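PDB 3GPV: transcriptional regulator, MerR family from Bacillus thuringiensis serovar konkukian, which probably binds DNA as a dimeric transcription factor of the MerR family, joining a winged helix-turn-helix region to a long C-terminal helix. Local coordinates for residues B[24-29]-B[65-70]. Numbering follows the deposited sequence.
Sequences KMQHLT and MILCLK
Leu67 reaches from helix 57-70 to Gln26 and Leu28, two residues in the turn of the helix-turn-helix that joins helix 19-25 to helix 30-38. The contact is a worked example of how the turn of such a motif, in a MerR-type DNA-binding region, can lean on a neighbouring helix through one side chain of 65-70, Leu67. Neither its CB nor its CG has a partner within 4.2 Å in 24-29; chi1 of -62°, with CG opposite the carbonyl carbon and beside the backbone N, carries CG outward so that the two methyls make the contact. CD1 lies 3.9 Å from CD1 of Leu28 and also 4.1 Å from CB of Gln26. CD2 sits 4.1 Å from both CD1 and CD2 of Leu28, so the two leucines meet tip to tip.

Gln26 runs obliquely across Leu67. A bend at chi2 (-63°) swings OE1 beside CD1 of Leu67, packing against a methyl and not a hydrogen bond.

The turn in the backbone at His27 is consistent with both residues pointing their CB toward helix 57-70. A Schellman motif ends helix 19-25, with His27 at positive phi as its C-prime residue: His27 N bonds to Lys24 O at 3.1 Å, and Leu28 N to the carbonyl oxygen one residue earlier. Thr29 then N-caps the next helix, whose Ile33 touches Leu28 and Tyr36 touches Leu67, while Ile66 turns to Ile79 and Ile83 of helix 76-88. The shortest approach between the two segments is 3.4 Å, from OE1 of Gln26 to CD1 of Leu67.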
loop_
_atom_site.group_PDB
_atom_site.type_symbol
_atom_site.label_atom_id
_atom_site.label_comp_id
_atom_site.label_asym_id
_atom_site.label_seq_id
_atom_site.Cartn_x
_atom_site.Cartn_y
_atom_site.Cartn_z
ATOM N N LYS B 24 19.763 -0.250 9.613
ATOM C CA LYS B 24 20.332 0.891 8.919
ATOM C C LYS B 24 20.477 0.603 7.426
ATOM O O LYS B 24 20.093 1.423 6.594
ATOM C CB LYS B 24 21.688 1.251 9.518
ATOM C CG LYS B 24 21.642 1.554 11.004
ATOM C CD LYS B 24 22.972 2.054 11.538
ATOM C CE LYS B 24 22.868 2.391 13.020
ATOM N NZ LYS B 24 24.137 2.969 13.558
HETATM N N MSE B 25 21.031 -0.554 7.075
HETATM C CA MSE B 25 21.186 -0.868 5.670
HETATM C C MSE B 25 19.838 -0.965 4.975
HETATM O O MSE B 25 19.699 -0.540 3.838
HETATM C CB MSE B 25 21.956 -2.173 5.498
HETATM C CG MSE B 25 23.403 -2.062 5.910
HETATM SE SE MSE B 25 24.340 -3.718 5.593
HETATM C CE MSE B 25 23.690 -4.815 6.970
ATOM N N GLN B 26 18.848 -1.516 5.665
ATOM C CA GLN B 26 17.526 -1.666 5.062
ATOM C C GLN B 26 16.616 -0.494 5.311
ATOM O O GLN B 26 15.434 -0.566 5.012
ATOM C CB GLN B 26 16.846 -2.973 5.506
ATOM C CG GLN B 26 17.645 -4.188 5.088
ATOM C CD GLN B 26 17.752 -4.312 3.580
ATOM O OE1 GLN B 26 16.742 -4.295 2.875
ATOM N NE2 GLN B 26 18.981 -4.446 3.076
ATOM N N HIS B 27 17.185 0.607 5.799
ATOM C CA HIS B 27 16.411 1.807 6.090
ATOM C C HIS B 27 15.162 1.449 6.880
ATOM O O HIS B 27 14.067 1.938 6.599
ATOM C CB HIS B 27 16.025 2.535 4.801
ATOM C CG HIS B 27 17.189 3.113 4.068
ATOM N ND1 HIS B 27 17.081 3.665 2.810
ATOM C CD2 HIS B 27 18.492 3.228 4.417
ATOM C CE1 HIS B 27 18.266 4.093 2.415
ATOM N NE2 HIS B 27 19.140 3.840 3.373
ATOM N N LEU B 28 15.343 0.574 7.863
ATOM C CA LEU B 28 14.261 0.133 8.732
ATOM C C LEU B 28 14.568 0.633 10.133
ATOM O O LEU B 28 15.724 0.890 10.459
ATOM C CB LEU B 28 14.184 -1.391 8.763
ATOM C CG LEU B 28 13.770 -2.158 7.509
ATOM C CD1 LEU B 28 14.142 -3.621 7.680
ATOM C CD2 LEU B 28 12.278 -1.999 7.272
ATOM N N THR B 29 13.537 0.785 10.957
ATOM C CA THR B 29 13.743 1.221 12.327
ATOM C C THR B 29 14.003 -0.053 13.112
ATOM O O THR B 29 13.612 -1.135 12.681
ATOM C CB THR B 29 12.495 1.929 12.907
ATOM O OG1 THR B 29 11.387 1.022 12.929
ATOM C CG2 THR B 29 12.138 3.148 12.072
HETATM N N MSE B 65 13.597 -10.543 0.711
HETATM C CA MSE B 65 12.362 -11.083 0.144
HETATM C C MSE B 65 11.217 -10.790 1.087
HETATM O O MSE B 65 10.139 -10.422 0.648
HETATM C CB MSE B 65 12.444 -12.586 -0.129
HETATM C CG MSE B 65 11.163 -13.152 -0.767
HETATM SE SE MSE B 65 10.668 -12.362 -2.498
HETATM C CE MSE B 65 12.158 -13.111 -3.493
ATOM N N ILE B 66 11.453 -10.940 2.381
ATOM C CA ILE B 66 10.405 -10.658 3.346
ATOM C C ILE B 66 9.914 -9.250 3.070
ATOM O O ILE B 66 8.725 -9.028 2.900
ATOM C CB ILE B 66 10.902 -10.774 4.806
ATOM C CG1 ILE B 66 11.297 -12.220 5.095
ATOM C CG2 ILE B 66 9.824 -10.317 5.762
ATOM C CD1 ILE B 66 10.237 -13.250 4.702
ATOM N N LEU B 67 10.847 -8.311 2.949
ATOM C CA LEU B 67 10.485 -6.927 2.690
ATOM C C LEU B 67 9.801 -6.735 1.335
ATOM O O LEU B 67 8.870 -5.941 1.215
ATOM C CB LEU B 67 11.727 -6.029 2.779
ATOM C CG LEU B 67 12.410 -5.991 4.152
ATOM C CD1 LEU B 67 13.652 -5.135 4.099
ATOM C CD2 LEU B 67 11.438 -5.451 5.180
ATOM N N CYS B 68 10.275 -7.457 0.329
ATOM C CA CYS B 68 9.712 -7.374 -1.007
ATOM C C CYS B 68 8.249 -7.799 -0.993
ATOM O O CYS B 68 7.393 -7.116 -1.538
ATOM C CB CYS B 68 10.509 -8.269 -1.955
ATOM S SG CYS B 68 9.776 -8.523 -3.594
ATOM N N LEU B 69 7.975 -8.929 -0.358
ATOM C CA LEU B 69 6.623 -9.459 -0.262
ATOM C C LEU B 69 5.727 -8.569 0.597
ATOM O O LEU B 69 4.545 -8.398 0.310
ATOM C CB LEU B 69 6.670 -10.879 0.314
ATOM C CG LEU B 69 7.410 -11.897 -0.560
ATOM C CD1 LEU B 69 7.559 -13.219 0.160
ATOM C CD2 LEU B 69 6.649 -12.082 -1.838
ATOM N N LYS B 70 6.292 -8.002 1.653
ATOM C CA LYS B 70 5.521 -7.136 2.529
ATOM C C LYS B 70 5.221 -5.809 1.840
ATOM O O LYS B 70 4.125 -5.274 1.963
ATOM C CB LYS B 70 6.275 -6.908 3.846
ATOM C CG LYS B 70 5.754 -5.772 4.713
ATOM C CD LYS B 70 6.379 -4.449 4.282
ATOM C CE LYS B 70 6.040 -3.301 5.225
ATOM N NZ LYS B 70 6.777 -2.060 4.832
#